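Local coordinates for hypothetical protein (Streptococcus pneumoniae, PDB 2HIY) that is of unknown function but belongs to the DUF1697 family of conserved bacterial proteins and is found in a four-chain assembly, at residues D113-Q116 / V117-T120; A171-F174 / D175-Q179; E61-E64 / T65-V69. One frame throughout, in Å; residues are numbered along the deposited sequence. Where two conformers were deposited one is given.

From the N terminus, interaction 3 comes first, midway along helix 56-70; interaction 1 follows at the start of helix 114-122, and interaction 2 opens helix 171-182. Each joins consecutive residues and closes no more than a turn of its own helix, so the three stand in series; none encloses or crosses another. Their centres lie about 24 to 26 Å apart and none touches another. Interaction 3 packs on strand 5-10 and helix 24-34. Interaction 1 lies at the surface, against loops. Interaction 2 brings strands 5-10 and 102-108, from the two different antiparallel sheets, onto one helix, while its K172 reaches out of the chain to D115 of the second subunit.

Interaction 1 (D113-Q116 / V117-T120); sequences DVDQ and VIAT
I118 folds back along the first turn of helix 114-122 to meet V114 and D115. Its CB lies over two backbone oxygens, 3.6 Å from V114 O and slightly farther from D115 O. CG1 lies opposite the carbonyl carbon and beside the backbone N (chi1 -69°), which carries it to within 3.3 Å of V114 O. The chain then runs on extended, and CD1 reaches V114 CG1 at 3.8 Å, while D115 OD1 stands at the same methyl from a second side. On the same carbonyl, I118 N donates to V114 O at 2.9 Å. One turn after Q116, T120 OG1 faces two oxygens of that residue, 3.1 Å from its backbone O, a bond not settled, and 3.2 Å from OE1. A bend at chi2 of Q116 (60°) turns its OE1 forward along the helix, toward T120. D113 is the N-cap: its OD1 accepts a weak bond from Q116 N. The helix is solvent-facing over D115, Q116 and A119, while V117 and T120 turn its inner side onto the loops flanking strands 102-108 and 166-170, where they meet L112, V160 and F162.

Interaction 2 (A171-F174 / D175-Q179); sequences AKTF and DKIGQ
T173 CG2 and I177 CD1 come loosely together at 4.2 Å, one turn apart, their chains passing at an angle. The isoleucine owes this to CG1 standing beside its own backbone N (chi1 -71°), where it also lies 3.3 Å from T173 O. The same oxygen accepts from I177 N at 2.8 Å, a nearly straight bond.

The other polar links are the regular i to i+4 backbone bonds: D175 N to A171 O, K176 N to K172 O, and the longer G178 N to F174 O at 3.2 Å. Just before the helix, N170 OD1 accepts from T173 N. Helix 171-182 follows directly on strand 166-170, the last strand of the second of two ferredoxin-like beta-alpha-beta-beta-alpha-beta units in the chain, and it touches the sheets of both: I177 reaches A8 and L10 of the first and F107 of the second.

The aromatic contact is between neighbours. F174 presents the rim of its ring to D175, whose OD1 lies in the ring plane 3.8 Å from CD2, with ring and carboxylate planes 63° apart; D175 has two conformers and this approach belongs to one of them, so it is uncertain. The phenyl is buried among F85, L89, W96 and F105, meeting W96 edge-to-face.

A salt bridge crosses to another chain: K172 NZ meets D115 OD2 of the second subunit.

Interaction 3 (E61-E64 / T65-V69); sequences EKLE and TFFAV
L63 and F67 sit one turn apart on the inner side of helix 56-70, in the first of the chain's two ferredoxin-like beta-alpha-beta-beta-alpha-beta units, where it packs against strand 5-10 and helix 24-34. The two phenylalanines of this turn leave the backbone differently. F67 has its CG beside the backbone N (chi1 -69°), which lays the ring back over the preceding turn: CD2 comes 3.2 Å from L63 O and CE2 lies 4.2 Å from L63 CB. F66 instead has CG opposite its N (chi1 172°), and its ring leads off from the turn toward L27 and L31 and stacks on H70. The rings still meet, with F67 CE1 in the plane of the F66 ring at its edge. L63 and F67 both touch L9 of strand 5-10. F66 N donates to K62 O at 2.8 Å and F67 N to L63 O at 2.9 Å. The outer side is polar. T65 OG1 stands 3.1 Å from E61 O, whose backbone partner is T65 N, and a water bridges the same pair of residues: it lies 2.7 Å from T65 OG1 and donates a weak bond to E61 OE2 at 3.4 Å.

Interaction 1 (D113-Q116 / V117-T120)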
ATOM      1  N   ASP D 113     -23.597   8.371  23.471  1.00 15.21           N
ATOM      2  CA  ASP D 113     -23.672   8.242  24.920  1.00 14.61           C
ATOM      3  C   ASP D 113     -22.273   8.545  25.486  1.00 14.73           C
ATOM      4  O   ASP D 113     -21.441   7.662  25.630  1.00 15.24           O
ATOM      5  CB  ASP D 113     -24.146   6.824  25.296  1.00 14.71           C
ATOM      6  CG  ASP D 113     -24.272   6.612  26.808  1.00 16.28           C
ATOM      7  OD1 ASP D 113     -23.923   7.530  27.589  1.00 18.39           O
ATOM      8  OD2 ASP D 113     -24.657   5.496  27.233  1.00 16.80           O
ATOM      9  N   VAL D 114     -22.036   9.808  25.816  1.00 14.39           N
ATOM     10  CA  VAL D 114     -20.722  10.222  26.285  1.00 14.36           C
ATOM     11  C   VAL D 114     -20.287   9.497  27.553  1.00 14.31           C
ATOM     12  O   VAL D 114     -19.128   9.163  27.719  1.00 13.67           O
ATOM     13  CB  VAL D 114     -20.650  11.752  26.445  1.00 15.36           C
ATOM     14  CG1 VAL D 114     -19.362  12.202  27.134  1.00 17.02           C
ATOM     15  CG2 VAL D 114     -20.807  12.420  25.067  1.00 17.27           C
ATOM     16  N   ASP D 115     -21.238   9.237  28.453  1.00 14.60           N
ATOM     17  CA  ASP D 115     -20.879   8.533  29.654  1.00 13.21           C
ATOM     18  C   ASP D 115     -20.343   7.117  29.386  1.00 13.35           C
ATOM     19  O   ASP D 115     -19.447   6.650  30.084  1.00 12.54           O
ATOM     20  CB  ASP D 115     -22.041   8.498  30.644  1.00 14.32           C
ATOM     21  CG  ASP D 115     -22.230   9.828  31.384  1.00 19.17           C
ATOM     22  OD1 ASP D 115     -21.414  10.772  31.235  1.00 22.94           O
ATOM     23  OD2 ASP D 115     -23.186   9.878  32.175  1.00 23.19           O
ATOM     24  N   GLN D 116     -20.914   6.440  28.380  1.00 12.95           N
ATOM     25  CA  GLN D 116     -20.363   5.146  28.000  1.00 12.92           C
ATOM     26  C   GLN D 116     -18.960   5.268  27.414  1.00 12.44           C
ATOM     27  O   GLN D 116     -18.083   4.450  27.713  1.00 12.84           O
ATOM     28  CB  GLN D 116     -21.293   4.421  27.033  1.00 15.17           C
ATOM     29  CG  GLN D 116     -20.763   3.038  26.605  1.00 16.40           C
ATOM     30  CD  GLN D 116     -20.555   2.058  27.763  1.00 18.09           C
ATOM     31  OE1 GLN D 116     -19.425   1.882  28.312  1.00 20.86           O
ATOM     32  NE2 GLN D 116     -21.636   1.393  28.130  1.00 19.50           N
ATOM     33  N   VAL D 117     -18.750   6.299  26.595  1.00 12.71           N
ATOM     34  CA  VAL D 117     -17.404   6.534  26.057  1.00 12.42           C
ATOM     35  C   VAL D 117     -16.387   6.777  27.164  1.00 11.80           C
ATOM     36  O   VAL D 117     -15.316   6.170  27.184  1.00 12.20           O
ATOM     37  CB  VAL D 117     -17.406   7.736  25.092  1.00 12.55           C
ATOM     38  CG1 VAL D 117     -15.980   8.101  24.641  1.00 14.28           C
ATOM     39  CG2 VAL D 117     -18.280   7.434  23.876  1.00 14.09           C
ATOM     40  N   ILE D 118     -16.778   7.586  28.154  1.00 12.13           N
ATOM     41  CA  ILE D 118     -15.871   7.853  29.270  1.00 13.14           C
ATOM     42  C   ILE D 118     -15.547   6.554  30.014  1.00 12.92           C
ATOM     43  O   ILE D 118     -14.406   6.268  30.340  1.00 13.29           O
ATOM     44  CB  ILE D 118     -16.516   8.886  30.215  1.00 13.79           C
ATOM     45  CG1 ILE D 118     -16.577  10.263  29.527  1.00 13.72           C
ATOM     46  CG2 ILE D 118     -15.737   8.991  31.505  1.00 15.04           C
ATOM     47  CD1 ILE D 118     -17.401  11.323  30.312  1.00 15.53           C
ATOM     48  N   ALA D 119     -16.582   5.741  30.266  1.00 12.55           N
ATOM     49  CA  ALA D 119     -16.322   4.508  31.025  1.00 12.85           C
ATOM     50  C   ALA D 119     -15.402   3.580  30.257  1.00 13.32           C
ATOM     51  O   ALA D 119     -14.465   3.007  30.808  1.00 14.35           O
ATOM     52  CB  ALA D 119     -17.654   3.785  31.362  1.00 13.65           C
ATOM     53  N   THR D 120     -15.631   3.462  28.960  1.00 12.48           N
ATOM     54  CA  THR D 120     -14.774   2.610  28.128  1.00 13.02           C
ATOM     55  C   THR D 120     -13.339   3.141  28.097  1.00 13.27           C
ATOM     56  O   THR D 120     -12.402   2.379  28.323  1.00 13.78           O
ATOM     57  CB  THR D 120     -15.356   2.533  26.731  1.00 13.80           C
ATOM     58  OG1 THR D 120     -16.631   1.881  26.812  1.00 15.89           O
ATOM     59  CG2 THR D 120     -14.435   1.717  25.792  1.00 15.46           C
TER

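Interaction 2 (A171-F174 / D175-Q179)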
ATOM      1  N   ALA D 171      -4.392  17.889  16.298  1.00 12.93           N
ATOM      2  CA  ALA D 171      -4.422  19.185  16.923  1.00 13.89           C
ATOM      3  C   ALA D 171      -4.346  20.337  15.947  1.00 14.40           C
ATOM      4  O   ALA D 171      -4.919  21.389  16.191  1.00 14.65           O
ATOM      5  CB  ALA D 171      -3.299  19.300  17.948  1.00 15.49           C
ATOM      6  N   LYS D 172      -3.601  20.163  14.862  1.00 14.97           N
ATOM      7  CA  LYS D 172      -3.504  21.228  13.870  1.00 16.51           C
ATOM      8  C   LYS D 172      -4.863  21.477  13.206  1.00 15.87           C
ATOM      9  O   LYS D 172      -5.257  22.640  13.001  1.00 16.44           O
ATOM     10  CB  LYS D 172      -2.409  20.904  12.852  1.00 18.02           C
ATOM     11  CG  LYS D 172      -1.015  21.117  13.421  1.00 22.89           C
ATOM     12  CD  LYS D 172       0.074  21.062  12.360  1.00 27.97           C
ATOM     13  CE  LYS D 172       1.383  21.667  12.878  1.00 28.56           C
ATOM     14  NZ  LYS D 172       1.916  20.955  14.066  1.00 29.90           N
ATOM     15  N   THR D 173      -5.596  20.405  12.910  1.00 15.08           N
ATOM     16  CA  THR D 173      -6.929  20.552  12.326  1.00 15.58           C
ATOM     17  C   THR D 173      -7.957  21.064  13.339  1.00 15.58           C
ATOM     18  O   THR D 173      -8.844  21.851  12.997  1.00 15.67           O
ATOM     19  CB  THR D 173      -7.365  19.241  11.669  1.00 16.68           C
ATOM     20  OG1 THR D 173      -6.346  18.836  10.739  1.00 19.02           O
ATOM     21  CG2 THR D 173      -8.702  19.385  10.950  1.00 17.37           C
ATOM     22  N   PHE D 174      -7.818  20.642  14.604  1.00 14.69           N
ATOM     23  CA  PHE D 174      -8.629  21.211  15.685  1.00 14.06           C
ATOM     24  C   PHE D 174      -8.472  22.745  15.659  1.00 14.47           C
ATOM     25  O   PHE D 174      -9.466  23.471  15.682  1.00 15.13           O
ATOM     26  CB  PHE D 174      -8.142  20.600  17.008  1.00 14.87           C
ATOM     27  CG  PHE D 174      -8.790  21.144  18.243  1.00 12.98           C
ATOM     28  CD1 PHE D 174      -9.877  20.495  18.822  1.00 15.08           C
ATOM     29  CD2 PHE D 174      -8.252  22.263  18.878  1.00 14.07           C
ATOM     30  CE1 PHE D 174     -10.423  20.968  20.005  1.00 14.73           C
ATOM     31  CE2 PHE D 174      -8.806  22.730  20.048  1.00 13.88           C
ATOM     32  CZ  PHE D 174      -9.885  22.089  20.607  1.00 15.69           C
ATOM     33  N   ASP D 175      -7.234  23.237  15.609  0.50 14.27           N
ATOM     34  CA  ASP D 175      -7.015  24.685  15.529  0.50 14.04           C
ATOM     35  C   ASP D 175      -7.712  25.281  14.313  0.50 14.45           C
ATOM     36  O   ASP D 175      -8.426  26.292  14.424  0.50 15.30           O
ATOM     37  CB  ASP D 175      -5.520  25.018  15.504  0.50 13.98           C
ATOM     38  CG  ASP D 175      -4.857  24.797  16.843  0.50 14.32           C
ATOM     39  OD1 ASP D 175      -5.571  24.766  17.861  0.50 16.87           O
ATOM     40  OD2 ASP D 175      -3.619  24.670  16.867  0.50 17.44           O
ATOM     41  N   LYS D 176      -7.510  24.652  13.162  1.00 14.44           N
ATOM     42  CA  LYS D 176      -8.101  25.166  11.903  1.00 15.72           C
ATOM     43  C   LYS D 176      -9.630  25.237  12.002  1.00 16.51           C
ATOM     44  O   LYS D 176     -10.235  26.198  11.513  1.00 16.52           O
ATOM     45  CB  LYS D 176      -7.669  24.314  10.714  1.00 16.66           C
ATOM     46  CG  LYS D 176      -8.263  24.799   9.375  1.00 20.49           C
ATOM     47  CD  LYS D 176      -7.763  26.192   9.040  1.00 23.26           C
ATOM     48  CE  LYS D 176      -8.325  26.671   7.703  1.00 26.88           C
ATOM     49  NZ  LYS D 176      -7.950  28.081   7.410  1.00 29.27           N
ATOM     50  N   ILE D 177     -10.264  24.229  12.598  1.00 15.67           N
ATOM     51  CA  ILE D 177     -11.703  24.260  12.860  1.00 15.76           C
ATOM     52  C   ILE D 177     -12.082  25.520  13.637  1.00 15.58           C
ATOM     53  O   ILE D 177     -13.019  26.209  13.271  1.00 15.59           O
ATOM     54  CB  ILE D 177     -12.189  22.948  13.555  1.00 15.46           C
ATOM     55  CG1 ILE D 177     -12.153  21.798  12.550  1.00 17.07           C
ATOM     56  CG2 ILE D 177     -13.605  23.101  14.171  1.00 15.11           C
ATOM     57  CD1 ILE D 177     -12.062  20.397  13.177  1.00 17.00           C
ATOM     58  N   GLY D 178     -11.342  25.852  14.679  1.00 15.93           N
ATOM     59  CA  GLY D 178     -11.646  27.051  15.430  1.00 15.89           C
ATOM     60  C   GLY D 178     -11.477  28.301  14.575  1.00 16.83           C
ATOM     61  O   GLY D 178     -12.281  29.216  14.658  1.00 18.14           O
ATOM     62  N   GLN D 179     -10.451  28.321  13.727  1.00 17.01           N
ATOM     63  CA  GLN D 179     -10.198  29.489  12.870  1.00 18.14           C
ATOM     64  C   GLN D 179     -11.323  29.633  11.847  1.00 17.49           C
ATOM     65  O   GLN D 179     -11.801  30.746  11.559  1.00 18.40           O
ATOM     66  CB  GLN D 179      -8.850  29.336  12.182  1.00 18.21           C
ATOM     67  CG  GLN D 179      -7.682  29.556  13.145  1.00 22.60           C
ATOM     68  CD  GLN D 179      -6.350  29.015  12.634  1.00 28.82           C
ATOM     69  OE1 GLN D 179      -6.195  28.701  11.446  1.00 32.86           O
ATOM     70  NE2 GLN D 179      -5.377  28.909  13.536  1.00 31.09           N
TER

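Interaction 3 (E61-E64 / T65-V69)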
ATOM      1  N   GLU D  61     -31.797  16.903  12.703  1.00 15.05           N
ATOM      2  CA  GLU D  61     -32.759  16.059  11.995  1.00 17.08           C
ATOM      3  C   GLU D  61     -32.608  16.226  10.476  1.00 15.40           C
ATOM      4  O   GLU D  61     -32.618  15.257   9.730  1.00 15.50           O
ATOM      5  CB  GLU D  61     -34.186  16.380  12.450  1.00 16.92           C
ATOM      6  CG  GLU D  61     -35.297  15.524  11.857  1.00 21.95           C
ATOM      7  CD  GLU D  61     -36.673  16.062  12.252  1.00 24.09           C
ATOM      8  OE1 GLU D  61     -36.784  16.773  13.286  1.00 33.41           O
ATOM      9  OE2 GLU D  61     -37.646  15.780  11.519  1.00 33.06           O
ATOM     10  N   LYS D  62     -32.438  17.469  10.031  1.00 14.79           N
ATOM     11  CA  LYS D  62     -32.314  17.713   8.608  1.00 15.12           C
ATOM     12  C   LYS D  62     -31.054  17.075   8.056  1.00 14.73           C
ATOM     13  O   LYS D  62     -31.053  16.522   6.953  1.00 15.22           O
ATOM     14  CB  LYS D  62     -32.276  19.210   8.303  1.00 15.84           C
ATOM     15  CG  LYS D  62     -33.650  19.848   8.303  1.00 20.22           C
ATOM     16  CD  LYS D  62     -33.552  21.361   8.113  1.00 20.98           C
ATOM     17  CE  LYS D  62     -33.015  21.711   6.724  1.00 23.41           C
ATOM     18  NZ  LYS D  62     -33.310  23.116   6.317  1.00 25.25           N
ATOM     19  N   LEU D  63     -29.959  17.169   8.816  1.00 13.43           N
ATOM     20  CA  LEU D  63     -28.699  16.580   8.350  1.00 13.71           C
ATOM     21  C   LEU D  63     -28.750  15.065   8.346  1.00 13.83           C
ATOM     22  O   LEU D  63     -28.253  14.424   7.439  1.00 14.74           O
ATOM     23  CB  LEU D  63     -27.508  17.096   9.155  1.00 14.04           C
ATOM     24  CG  LEU D  63     -27.131  18.540   8.845  1.00 13.93           C
ATOM     25  CD1 LEU D  63     -26.247  19.102   9.949  1.00 15.21           C
ATOM     26  CD2 LEU D  63     -26.442  18.643   7.505  1.00 16.07           C
ATOM     27  N   GLU D  64     -29.349  14.476   9.380  1.00 14.19           N
ATOM     28  CA  GLU D  64     -29.526  13.022   9.396  1.00 15.73           C
ATOM     29  C   GLU D  64     -30.324  12.553   8.188  1.00 15.31           C
ATOM     30  O   GLU D  64     -29.943  11.586   7.516  1.00 15.76           O
ATOM     31  CB  GLU D  64     -30.207  12.580  10.688  1.00 16.59           C
ATOM     32  CG  GLU D  64     -29.270  12.621  11.863  1.00 19.78           C
ATOM     33  CD  GLU D  64     -29.946  12.425  13.209  1.00 26.36           C
ATOM     34  OE1 GLU D  64     -31.192  12.531  13.290  1.00 29.34           O
ATOM     35  OE2 GLU D  64     -29.196  12.191  14.195  1.00 30.14           O
ATOM     36  N   THR D  65     -31.423  13.228   7.891  1.00 16.27           N
ATOM     37  CA  THR D  65     -32.231  12.869   6.731  1.00 16.35           C
ATOM     38  C   THR D  65     -31.448  13.088   5.437  1.00 16.19           C
ATOM     39  O   THR D  65     -31.481  12.265   4.517  1.00 16.87           O
ATOM     40  CB  THR D  65     -33.539  13.671   6.732  1.00 17.50           C
ATOM     41  OG1 THR D  65     -34.261  13.329   7.926  1.00 19.88           O
ATOM     42  CG2 THR D  65     -34.392  13.377   5.482  1.00 18.40           C
ATOM     43  N   PHE D  66     -30.715  14.192   5.374  1.00 14.90           N
ATOM     44  CA  PHE D  66     -29.903  14.482   4.188  1.00 14.77           C
ATOM     45  C   PHE D  66     -28.861  13.399   3.903  1.00 14.47           C
ATOM     46  O   PHE D  66     -28.750  12.890   2.781  1.00 15.39           O
ATOM     47  CB  PHE D  66     -29.222  15.849   4.330  1.00 14.97           C
ATOM     48  CG  PHE D  66     -28.238  16.125   3.253  1.00 14.63           C
ATOM     49  CD1 PHE D  66     -28.681  16.558   2.012  1.00 15.79           C
ATOM     50  CD2 PHE D  66     -26.887  15.935   3.461  1.00 14.86           C
ATOM     51  CE1 PHE D  66     -27.765  16.788   0.976  1.00 16.72           C
ATOM     52  CE2 PHE D  66     -25.982  16.184   2.434  1.00 15.23           C
ATOM     53  CZ  PHE D  66     -26.428  16.610   1.194  1.00 16.56           C
ATOM     54  N   PHE D  67     -28.079  13.029   4.919  1.00 14.18           N
ATOM     55  CA  PHE D  67     -27.060  12.013   4.698  1.00 14.30           C
ATOM     56  C   PHE D  67     -27.667  10.656   4.365  1.00 14.18           C
ATOM     57  O   PHE D  67     -27.124   9.933   3.526  1.00 14.49           O
ATOM     58  CB  PHE D  67     -26.138  11.890   5.905  1.00 13.51           C
ATOM     59  CG  PHE D  67     -25.249  13.101   6.115  1.00 13.85           C
ATOM     60  CD1 PHE D  67     -24.493  13.620   5.073  1.00 13.86           C
ATOM     61  CD2 PHE D  67     -25.160  13.687   7.370  1.00 13.76           C
ATOM     62  CE1 PHE D  67     -23.651  14.727   5.282  1.00 15.63           C
ATOM     63  CE2 PHE D  67     -24.323  14.784   7.573  1.00 14.88           C
ATOM     64  CZ  PHE D  67     -23.585  15.299   6.541  1.00 16.04           C
ATOM     65  N   ALA D  68     -28.762  10.303   5.043  1.00 15.23           N
ATOM     66  CA  ALA D  68     -29.378   8.981   4.789  1.00 15.85           C
ATOM     67  C   ALA D  68     -29.738   8.823   3.314  1.00 16.92           C
ATOM     68  O   ALA D  68     -29.671   7.716   2.790  1.00 18.14           O
ATOM     69  CB  ALA D  68     -30.581   8.746   5.684  1.00 16.84           C
ATOM     70  N   VAL D  69     -30.105   9.917   2.656  1.00 16.98           N
ATOM     71  CA  VAL D  69     -30.515   9.858   1.252  1.00 18.01           C
ATOM     72  C   VAL D  69     -29.311  10.002   0.335  1.00 17.58           C
ATOM     73  O   VAL D  69     -29.175   9.256  -0.640  1.00 19.80           O
ATOM     74  CB  VAL D  69     -31.532  10.961   0.914  1.00 18.27           C
ATOM     75  CG1 VAL D  69     -31.828  10.979  -0.604  1.00 20.76           C
ATOM     76  CG2 VAL D  69     -32.798  10.755   1.706  1.00 19.37           C
TER
HETATM   77  O   HOH W   1     -36.095  15.301   8.479  1.00 45.74           O